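Long-range contacts in fusolin (Anomala cuprea entomopoxvirus, PDB 4YN1), which forms the crystalline spindles by which an insect poxvirus enhances its virulence, and probably attacks chitin as a lytic polysaccharide monooxygenase: residues E171-S176 / P201-Q206; P179-R184 / V195-V200. One frame throughout, in Å; residues are numbered along the deposited sequence.

Both contacts use strand 194-203, contact 2 at its start and contact 1 at its end, and their centres lie about 18 Å apart. Along the chain, strand 170-176 comes first and strand 180-182 follows; the hairpin of contact 2 is therefore nested inside the larger loop closed by contact 1. Contact 2 adds strand 180-182 to the outer side of strand 194-203 within one sheet, whereas contact 1 brings the end of that strand against strand 170-176 of the other sheet. Between them the side chain of Phe174 packs on Met198 and that of Val173 on Val200, so strand 194-203 packs against strand 170-176 of the facing sheet as well as pairing within its own.

Contact 1: E171-S176 / P201-Q206. With NAG (2-acetamido-2-deoxy-beta-D-glucopyranose), chain B.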
ATOM      1  N   GLU A 171      -7.042 -10.881  -5.155  1.00 13.00           N
ATOM      2  CA  GLU A 171      -8.136 -11.714  -4.713  1.00 11.66           C
ATOM      3  C   GLU A 171      -8.857 -11.031  -3.564  1.00 14.06           C
ATOM      4  O   GLU A 171      -8.219 -10.553  -2.623  1.00 11.09           O
ATOM      5  CB  GLU A 171      -7.632 -13.124  -4.336  1.00 14.99           C
ATOM      6  CG  GLU A 171      -6.704 -13.289  -3.154  1.00 30.30           C
ATOM      7  CD  GLU A 171      -6.152 -14.703  -3.054  1.00 55.73           C
ATOM      8  OE1 GLU A 171      -6.219 -15.289  -1.950  1.00 56.03           O
ATOM      9  OE2 GLU A 171      -5.661 -15.231  -4.080  1.00 40.66           O
ATOM     10  N   LEU A 172     -10.175 -11.035  -3.613  1.00 10.75           N
ATOM     11  CA  LEU A 172     -11.009 -10.423  -2.568  1.00 12.14           C
ATOM     12  C   LEU A 172     -10.990 -11.256  -1.307  1.00 16.01           C
ATOM     13  O   LEU A 172     -11.236 -12.455  -1.357  1.00 13.82           O
ATOM     14  CB  LEU A 172     -12.446 -10.276  -3.069  1.00 12.46           C
ATOM     15  CG  LEU A 172     -13.433  -9.611  -2.107  1.00 13.58           C
ATOM     16  CD1 LEU A 172     -13.149  -8.117  -2.005  1.00 13.27           C
ATOM     17  CD2 LEU A 172     -14.867  -9.807  -2.570  1.00 16.60           C
ATOM     18  N   VAL A 173     -10.667 -10.631  -0.172  1.00 11.46           N
ATOM     19  CA  VAL A 173     -10.663 -11.305   1.118  1.00 10.95           C
ATOM     20  C   VAL A 173     -11.673 -10.743   2.131  1.00 13.70           C
ATOM     21  O   VAL A 173     -11.904 -11.398   3.152  1.00 13.53           O
ATOM     22  CB  VAL A 173      -9.245 -11.448   1.724  1.00 13.84           C
ATOM     23  CG1 VAL A 173      -8.321 -12.204   0.771  1.00 13.42           C
ATOM     24  CG2 VAL A 173      -8.629 -10.111   2.148  1.00 13.68           C
ATOM     25  N   PHE A 174     -12.220  -9.556   1.888  1.00 10.28           N
ATOM     26  CA  PHE A 174     -13.094  -8.891   2.849  1.00 12.23           C
ATOM     27  C   PHE A 174     -13.987  -7.926   2.114  1.00 13.78           C
ATOM     28  O   PHE A 174     -13.533  -7.224   1.211  1.00 12.90           O
ATOM     29  CB  PHE A 174     -12.211  -8.161   3.885  1.00 13.39           C
ATOM     30  CG  PHE A 174     -12.955  -7.429   4.973  1.00 12.56           C
ATOM     31  CD1 PHE A 174     -13.503  -6.180   4.742  1.00 14.84           C
ATOM     32  CD2 PHE A 174     -13.153  -8.014   6.214  1.00 14.18           C
ATOM     33  CE1 PHE A 174     -14.192  -5.506   5.758  1.00 16.48           C
ATOM     34  CE2 PHE A 174     -13.828  -7.338   7.227  1.00 16.89           C
ATOM     35  CZ  PHE A 174     -14.370  -6.095   6.982  1.00 14.33           C
ATOM     36  N   ASN A 175     -15.260  -7.884   2.496  1.00 10.89           N
ATOM     37  CA  ASN A 175     -16.189  -6.964   1.893  1.00 11.53           C
ATOM     38  C   ASN A 175     -17.288  -6.697   2.904  1.00 16.03           C
ATOM     39  O   ASN A 175     -18.149  -7.555   3.091  1.00 14.11           O
ATOM     40  CB  ASN A 175     -16.742  -7.534   0.594  1.00 12.59           C
ATOM     41  CG  ASN A 175     -17.738  -6.647  -0.105  1.00 22.91           C
ATOM     42  OD1 ASN A 175     -17.998  -5.505   0.309  1.00 14.99           O
ATOM     43  ND2 ASN A 175     -18.284  -7.120  -1.222  1.00 15.22           N
ATOM     44  N   SER A 176     -17.269  -5.526   3.549  1.00 12.78           N
ATOM     45  CA  SER A 176     -18.258  -5.236   4.595  1.00 12.04           C
ATOM     46  C   SER A 176     -18.317  -3.766   4.943  1.00 15.91           C
ATOM     47  O   SER A 176     -17.340  -3.025   4.793  1.00 13.75           O
ATOM     48  CB  SER A 176     -17.889  -6.005   5.871  1.00 18.64           C
ATOM     49  OG  SER A 176     -18.929  -5.994   6.835  1.00 25.12           O
ATOM     50  N   PRO A 201      -9.055 -11.672   7.077  1.00 13.44           N
ATOM     51  CA  PRO A 201      -8.431 -13.020   7.010  1.00 13.59           C
ATOM     52  C   PRO A 201      -7.415 -13.045   5.883  1.00 15.02           C
ATOM     53  O   PRO A 201      -7.765 -13.183   4.713  1.00 16.15           O
ATOM     54  CB  PRO A 201      -9.621 -13.955   6.737  1.00 15.35           C
ATOM     55  CG  PRO A 201     -10.638 -13.107   6.075  1.00 20.04           C
ATOM     56  CD  PRO A 201     -10.379 -11.656   6.427  1.00 14.87           C
ATOM     57  N   VAL A 202      -6.149 -12.864   6.229  1.00 12.06           N
ATOM     58  CA  VAL A 202      -5.101 -12.784   5.216  1.00  9.83           C
ATOM     59  C   VAL A 202      -4.608 -14.195   4.917  1.00 15.78           C
ATOM     60  O   VAL A 202      -4.193 -14.883   5.851  1.00 12.64           O
ATOM     61  CB  VAL A 202      -3.952 -11.862   5.677  1.00 14.76           C
ATOM     62  CG1 VAL A 202      -2.854 -11.796   4.613  1.00 14.16           C
ATOM     63  CG2 VAL A 202      -4.485 -10.462   5.967  1.00 14.14           C
ATOM     64  N   PRO A 203      -4.617 -14.628   3.638  1.00 12.85           N
ATOM     65  CA  PRO A 203      -4.107 -15.951   3.310  1.00 11.60           C
ATOM     66  C   PRO A 203      -2.599 -16.012   3.521  1.00 14.21           C
ATOM     67  O   PRO A 203      -1.861 -15.033   3.309  1.00 11.49           O
ATOM     68  CB  PRO A 203      -4.495 -16.116   1.821  1.00 13.24           C
ATOM     69  CG  PRO A 203      -4.519 -14.759   1.283  1.00 18.72           C
ATOM     70  CD  PRO A 203      -5.069 -13.930   2.419  1.00 15.46           C
ATOM     71  N   TYR A 204      -2.138 -17.148   3.979  1.00 11.58           N
ATOM     72  CA  TYR A 204      -0.721 -17.365   4.171  1.00  9.98           C
ATOM     73  C   TYR A 204       0.044 -17.155   2.865  1.00 10.46           C
ATOM     74  O   TYR A 204      -0.411 -17.541   1.797  1.00 10.84           O
ATOM     75  CB  TYR A 204      -0.464 -18.782   4.691  1.00 10.35           C
ATOM     76  CG  TYR A 204       0.998 -19.162   4.732  1.00 10.98           C
ATOM     77  CD1 TYR A 204       1.642 -19.666   3.604  1.00 12.22           C
ATOM     78  CD2 TYR A 204       1.724 -19.083   5.910  1.00 10.15           C
ATOM     79  CE1 TYR A 204       2.995 -19.999   3.635  1.00 13.42           C
ATOM     80  CE2 TYR A 204       3.073 -19.429   5.954  1.00  9.37           C
ATOM     81  CZ  TYR A 204       3.685 -19.949   4.834  1.00 12.82           C
ATOM     82  OH  TYR A 204       5.024 -20.242   4.896  1.00 15.39           O
ATOM     83  N   ARG A 205       1.255 -16.631   3.005  1.00  9.31           N
ATOM     84  CA  ARG A 205       2.206 -16.415   1.926  1.00  9.50           C
ATOM     85  C   ARG A 205       3.591 -16.674   2.458  1.00 12.98           C
ATOM     86  O   ARG A 205       3.859 -16.342   3.606  1.00 12.20           O
ATOM     87  CB  ARG A 205       2.139 -14.947   1.472  1.00  9.97           C
ATOM     88  CG  ARG A 205       0.817 -14.518   0.817  1.00  8.94           C
ATOM     89  CD  ARG A 205       0.722 -15.060  -0.570  1.00  9.39           C
ATOM     90  NE  ARG A 205      -0.532 -14.719  -1.224  1.00 11.68           N
ATOM     91  CZ  ARG A 205      -1.640 -15.452  -1.211  1.00 17.28           C
ATOM     92  NH1 ARG A 205      -1.690 -16.591  -0.515  1.00 12.08           N
ATOM     93  NH2 ARG A 205      -2.705 -15.063  -1.895  1.00 10.79           N
ATOM     94  N   GLN A 206       4.505 -17.191   1.624  1.00 10.35           N
ATOM     95  CA  GLN A 206       5.907 -17.299   2.014  1.00 10.79           C
ATOM     96  C   GLN A 206       6.712 -16.277   1.203  1.00 13.67           C
ATOM     97  O   GLN A 206       7.935 -16.388   1.104  1.00 14.76           O
ATOM     98  CB  GLN A 206       6.455 -18.721   1.847  1.00 11.69           C
ATOM     99  CG  GLN A 206       6.315 -19.299   0.459  1.00 11.46           C
ATOM    100  CD  GLN A 206       7.330 -20.392   0.173  1.00 14.19           C
ATOM    101  OE1 GLN A 206       8.427 -20.462   0.742  1.00 12.81           O
ATOM    102  NE2 GLN A 206       7.026 -21.196  -0.791  1.00 11.83           N
TER
HETATM  103  C1  NAG B   1     -19.262  -6.375  -1.961  1.00 18.31           C
HETATM  104  C2  NAG B   1     -19.287  -6.750  -3.440  1.00 19.96           C
HETATM  105  C3  NAG B   1     -20.375  -5.923  -4.127  1.00 22.21           C
HETATM  106  C4  NAG B   1     -21.714  -6.128  -3.432  1.00 25.02           C
HETATM  107  C5  NAG B   1     -21.570  -5.837  -1.940  1.00 23.17           C
HETATM  108  C6  NAG B   1     -22.823  -6.110  -1.136  1.00 26.72           C
HETATM  109  C7  NAG B   1     -17.315  -7.354  -4.752  1.00 24.54           C
HETATM  110  C8  NAG B   1     -15.964  -6.913  -5.235  1.00 22.62           C
HETATM  111  N2  NAG B   1     -17.989  -6.470  -4.029  1.00 17.83           N
HETATM  112  O3  NAG B   1     -20.451  -6.270  -5.510  1.00 20.37           O
HETATM  113  O4  NAG B   1     -22.684  -5.242  -3.975  1.00 27.42           O
HETATM  114  O5  NAG B   1     -20.544  -6.686  -1.405  1.00 21.16           O
HETATM  115  O6  NAG B   1     -23.264  -7.453  -1.302  1.00 31.32           O
HETATM  116  O7  NAG B   1     -17.778  -8.457  -5.022  1.00 24.23           O
HETATM  117  O   HOH W   1      -4.422 -17.798  -1.426  1.00 25.91           O
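Glu171 reaches across to Arg205 in a salt bridge between OE1 and NH2, 3.5 Å long. The carboxylate comes to the edge of the guanidinium, near its plane, with its own plane turned 85° against it. Glu171 CG sits between the backbone N and the carbonyl carbon (chi1 66°), and the chain then runs out extended toward the arginine. A water ties the pair a second time, donating to Glu171 OE1 at 3.1 Å and accepting from Arg205 NH1. The guanidinium is further fixed by a hydrogen bond from NH1 to the carbonyl oxygen of Tyr204, the O lying 2.8 Å from NH1, and by one from NH2 to Thr154 O, so several bonds settle its rotation. OE1 also lies alongside the Pro203 ring, 3.7 Å from CG.

Two residues on, Val173 points CG1 at Pro203 CD, 4.0 Å away, while its carbonyl oxygen touches Pro201 CG at 3.6 Å. No hydrogen bond joins the segments: strands 171-176 and 201-203 run antiparallel with axes 7.1 Å apart, and belong to the two different sheets of the beta-sandwich core known from lytic polysaccharide monooxygenases. A classic beta bulge sets Val173 and Phe174 together opposite Val151 of strand 147-154. Beyond it, Asn175 carries the N-linked glycan, its ND2 bonded covalently to C1 of N-acetylglucosamine at 1.4 Å. The sugar is also hydrogen-bonded to Glu150 OE2 and Arg78 O.

Contact 2: P179-R184 / V195-V200; sequences PLVNRR and VYRMIV
Val181 and Val195 form the hydrogen-bonded antiparallel pair of a beta hairpin whose short strand 180-182 lies at the border of a four-stranded sheet, beside the long strand 194-203. Two backbone bonds make the pair, Val181 N to Val195 O at 2.9 Å and Val195 N to Val181 O at 2.8 Å.

The polar side-chain work falls to Arg197. Its chain bends at the third torsion (chi3 -59°), which brings the guanidinium round to strand 180-182, where NH1 donates to Asn182 O over 3.0 Å. One water bridges the same carbonyl oxygen to NH2; the oxygen and this water meet the group at its edge. A second water also takes a bond from NH1, and another from the backbone N of Arg184.

Its two faces are covered as well. On one lies the guanidinium of Arg184, stacked with the centres 3.8 Å apart and the planes at 29°; on the other sits Val181 CG2, 3.5 Å from Arg197 NH2. Glu135, which makes a salt bridge to Arg184 NH1 and a long, weak ion pair with Arg197 NE, would be expected to offset the two like charges.

Apolar contacts form on both faces of the pairing. Leu180 places CD1 over a face of the Tyr196 ring as a CH-pi contact, 3.9 Å from the centroid; the phenol OH beyond is hydrogen-bonded to Glu145. On the Val181 and Val195 face the two CG2 methyls meet, and Arg183 CB, from the loop that follows, rests against Val195 CG1. A water bridges the two backbones, donating to Pro179 O at 2.8 Å and accepting from Arg197 N at 3.0 Å.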
ATOM      1  N   PRO A 179     -18.082  -0.433  11.434  1.00 16.30           N
ATOM      2  CA  PRO A 179     -18.441   0.686  12.327  1.00 16.75           C
ATOM      3  C   PRO A 179     -17.238   1.543  12.691  1.00 18.06           C
ATOM      4  O   PRO A 179     -16.142   1.029  12.849  1.00 15.47           O
ATOM      5  CB  PRO A 179     -18.993  -0.015  13.573  1.00 18.83           C
ATOM      6  CG  PRO A 179     -18.322  -1.336  13.600  1.00 23.58           C
ATOM      7  CD  PRO A 179     -18.116  -1.725  12.151  1.00 18.95           C
ATOM      8  N   LEU A 180     -17.481   2.846  12.872  1.00 14.50           N
ATOM      9  CA  LEU A 180     -16.507   3.796  13.371  1.00 13.91           C
ATOM     10  C   LEU A 180     -16.385   3.596  14.868  1.00 18.72           C
ATOM     11  O   LEU A 180     -17.390   3.648  15.570  1.00 20.07           O
ATOM     12  CB  LEU A 180     -16.978   5.216  13.044  1.00 13.29           C
ATOM     13  CG  LEU A 180     -16.044   6.346  13.380  1.00 17.49           C
ATOM     14  CD1 LEU A 180     -14.774   6.286  12.543  1.00 15.97           C
ATOM     15  CD2 LEU A 180     -16.734   7.690  13.142  1.00 20.97           C
ATOM     16  N   VAL A 181     -15.178   3.374  15.357  1.00 13.76           N
ATOM     17  CA  VAL A 181     -14.904   3.094  16.768  1.00 13.18           C
ATOM     18  C   VAL A 181     -13.844   4.008  17.321  1.00 17.23           C
ATOM     19  O   VAL A 181     -13.089   4.598  16.578  1.00 15.45           O
ATOM     20  CB  VAL A 181     -14.530   1.598  17.006  1.00 17.19           C
ATOM     21  CG1 VAL A 181     -15.709   0.653  16.671  1.00 17.80           C
ATOM     22  CG2 VAL A 181     -13.265   1.190  16.238  1.00 16.32           C
ATOM     23  N   ASN A 182     -13.792   4.143  18.650  1.00 13.44           N
ATOM     24  CA  ASN A 182     -12.735   4.909  19.294  1.00 14.29           C
ATOM     25  C   ASN A 182     -11.392   4.232  19.090  1.00 18.62           C
ATOM     26  O   ASN A 182     -11.279   3.013  19.279  1.00 17.50           O
ATOM     27  CB  ASN A 182     -12.990   5.001  20.812  1.00 16.40           C
ATOM     28  CG  ASN A 182     -14.176   5.877  21.119  1.00 27.57           C
ATOM     29  OD1 ASN A 182     -14.455   6.845  20.420  1.00 30.07           O
ATOM     30  ND2 ASN A 182     -14.934   5.528  22.107  1.00 27.98           N
ATOM     31  N   ARG A 183     -10.364   5.017  18.743  1.00 13.29           N
ATOM     32  CA  ARG A 183      -9.034   4.467  18.616  1.00 14.30           C
ATOM     33  C   ARG A 183      -8.540   4.021  19.986  1.00 20.44           C
ATOM     34  O   ARG A 183      -8.921   4.609  21.009  1.00 18.79           O
ATOM     35  CB  ARG A 183      -8.060   5.484  18.006  1.00 16.86           C
ATOM     36  CG  ARG A 183      -7.492   6.474  19.016  1.00 25.83           C
ATOM     37  CD  ARG A 183      -6.640   7.541  18.366  1.00 30.68           C
ATOM     38  NE  ARG A 183      -6.401   8.620  19.321  1.00 36.11           N
ATOM     39  CZ  ARG A 183      -5.884   9.807  19.029  1.00 52.45           C
ATOM     40  NH1 ARG A 183      -5.546  10.103  17.783  1.00 34.75           N
ATOM     41  NH2 ARG A 183      -5.709  10.712  19.983  1.00 47.46           N
ATOM     42  N   ARG A 184      -7.698   3.009  20.024  1.00 18.71           N
ATOM     43  CA  ARG A 184      -7.135   2.585  21.305  1.00 18.86           C
ATOM     44  C   ARG A 184      -5.963   3.484  21.666  1.00 22.76           C
ATOM     45  O   ARG A 184      -5.408   4.192  20.804  1.00 20.53           O
ATOM     46  CB  ARG A 184      -6.656   1.127  21.238  1.00 16.69           C
ATOM     47  CG  ARG A 184      -7.735   0.125  20.918  1.00 17.79           C
ATOM     48  CD  ARG A 184      -7.262  -1.300  21.241  1.00 24.02           C
ATOM     49  NE  ARG A 184      -8.221  -2.299  20.779  1.00 21.59           N
ATOM     50  CZ  ARG A 184      -8.231  -2.888  19.579  1.00 26.00           C
ATOM     51  NH1 ARG A 184      -7.288  -2.616  18.686  1.00 16.97           N
ATOM     52  NH2 ARG A 184      -9.171  -3.772  19.278  1.00 23.33           N
ATOM     53  N   VAL A 195     -11.468   5.520  14.486  1.00 10.05           N
ATOM     54  CA  VAL A 195     -10.900   4.740  13.385  1.00  8.99           C
ATOM     55  C   VAL A 195     -11.884   3.702  12.920  1.00 11.89           C
ATOM     56  O   VAL A 195     -12.885   3.453  13.583  1.00 12.73           O
ATOM     57  CB  VAL A 195      -9.587   4.041  13.853  1.00 12.97           C
ATOM     58  CG1 VAL A 195      -8.475   5.034  14.155  1.00 13.34           C
ATOM     59  CG2 VAL A 195      -9.833   3.111  15.017  1.00 12.98           C
ATOM     60  N   TYR A 196     -11.547   3.013  11.834  1.00 11.39           N
ATOM     61  CA  TYR A 196     -12.279   1.833  11.366  1.00 11.16           C
ATOM     62  C   TYR A 196     -11.334   0.655  11.517  1.00 15.86           C
ATOM     63  O   TYR A 196     -10.254   0.651  10.896  1.00 14.02           O
ATOM     64  CB  TYR A 196     -12.685   1.938   9.901  1.00 13.13           C
ATOM     65  CG  TYR A 196     -13.680   3.035   9.606  1.00 14.62           C
ATOM     66  CD1 TYR A 196     -15.037   2.862   9.864  1.00 16.63           C
ATOM     67  CD2 TYR A 196     -13.265   4.261   9.099  1.00 14.99           C
ATOM     68  CE1 TYR A 196     -15.957   3.877   9.603  1.00 14.82           C
ATOM     69  CE2 TYR A 196     -14.175   5.276   8.837  1.00 15.96           C
ATOM     70  CZ  TYR A 196     -15.526   5.065   9.055  1.00 20.15           C
ATOM     71  OH  TYR A 196     -16.412   6.058   8.765  1.00 17.72           O
ATOM     72  N   ARG A 197     -11.673  -0.292  12.393  1.00 13.02           N
ATOM     73  CA  ARG A 197     -10.893  -1.495  12.583  1.00 12.55           C
ATOM     74  C   ARG A 197     -11.680  -2.661  12.024  1.00 17.21           C
ATOM     75  O   ARG A 197     -12.889  -2.737  12.213  1.00 15.46           O
ATOM     76  CB  ARG A 197     -10.515  -1.762  14.046  1.00 14.86           C
ATOM     77  CG  ARG A 197      -9.547  -0.723  14.619  1.00 18.99           C
ATOM     78  CD  ARG A 197      -8.955  -1.141  15.978  1.00 19.58           C
ATOM     79  NE  ARG A 197     -10.015  -1.348  16.955  1.00 16.55           N
ATOM     80  CZ  ARG A 197     -10.476  -0.448  17.822  1.00 20.56           C
ATOM     81  NH1 ARG A 197      -9.903   0.748  17.927  1.00 16.51           N
ATOM     82  NH2 ARG A 197     -11.500  -0.742  18.602  1.00 15.75           N
ATOM     83  N   MET A 198     -11.020  -3.553  11.310  1.00 13.81           N
ATOM     84  CA  MET A 198     -11.713  -4.707  10.717  1.00 12.26           C
ATOM     85  C   MET A 198     -10.769  -5.900  10.737  1.00 15.62           C
ATOM     86  O   MET A 198      -9.563  -5.744  10.550  1.00 14.21           O
ATOM     87  CB  MET A 198     -12.227  -4.382   9.286  1.00 14.02           C
ATOM     88  CG  MET A 198     -11.137  -4.071   8.290  1.00 16.01           C
ATOM     89  SD  MET A 198     -11.506  -2.876   7.017  1.00 19.32           S
ATOM     90  CE  MET A 198     -11.263  -1.299   7.977  1.00 15.62           C
ATOM     91  N   ILE A 199     -11.301  -7.081  11.012  1.00 12.82           N
ATOM     92  CA  ILE A 199     -10.500  -8.296  11.030  1.00 12.75           C
ATOM     93  C   ILE A 199     -10.461  -8.827   9.626  1.00 15.94           C
ATOM     94  O   ILE A 199     -11.488  -9.255   9.100  1.00 14.50           O
ATOM     95  CB  ILE A 199     -11.028  -9.390  12.019  1.00 16.15           C
ATOM     96  CG1 ILE A 199     -11.195  -8.831  13.464  1.00 20.34           C
ATOM     97  CG2 ILE A 199     -10.084 -10.613  12.007  1.00 17.96           C
ATOM     98  CD1 ILE A 199     -10.005  -8.256  14.033  1.00 31.94           C
ATOM     99  N   VAL A 200      -9.270  -8.817   9.028  1.00 13.97           N
ATOM    100  CA  VAL A 200      -9.067  -9.262   7.668  1.00 13.24           C
ATOM    101  C   VAL A 200      -8.415 -10.657   7.686  1.00 15.20           C
ATOM    102  O   VAL A 200      -7.313 -10.784   8.206  1.00 12.35           O
ATOM    103  CB  VAL A 200      -8.202  -8.255   6.877  1.00 15.85           C
ATOM    104  CG1 VAL A 200      -7.955  -8.739   5.439  1.00 15.24           C
ATOM    105  CG2 VAL A 200      -8.874  -6.893   6.835  1.00 15.68           C
TER
HETATM  106  O   HOH W   2     -14.305  -0.931  13.589  1.00 14.97           O
HETATM  107  O   HOH W   3     -12.338   0.947  20.799  1.00 31.83           O
HETATM  108  O   HOH W   4      -7.127   1.474  17.498  1.00 15.86           O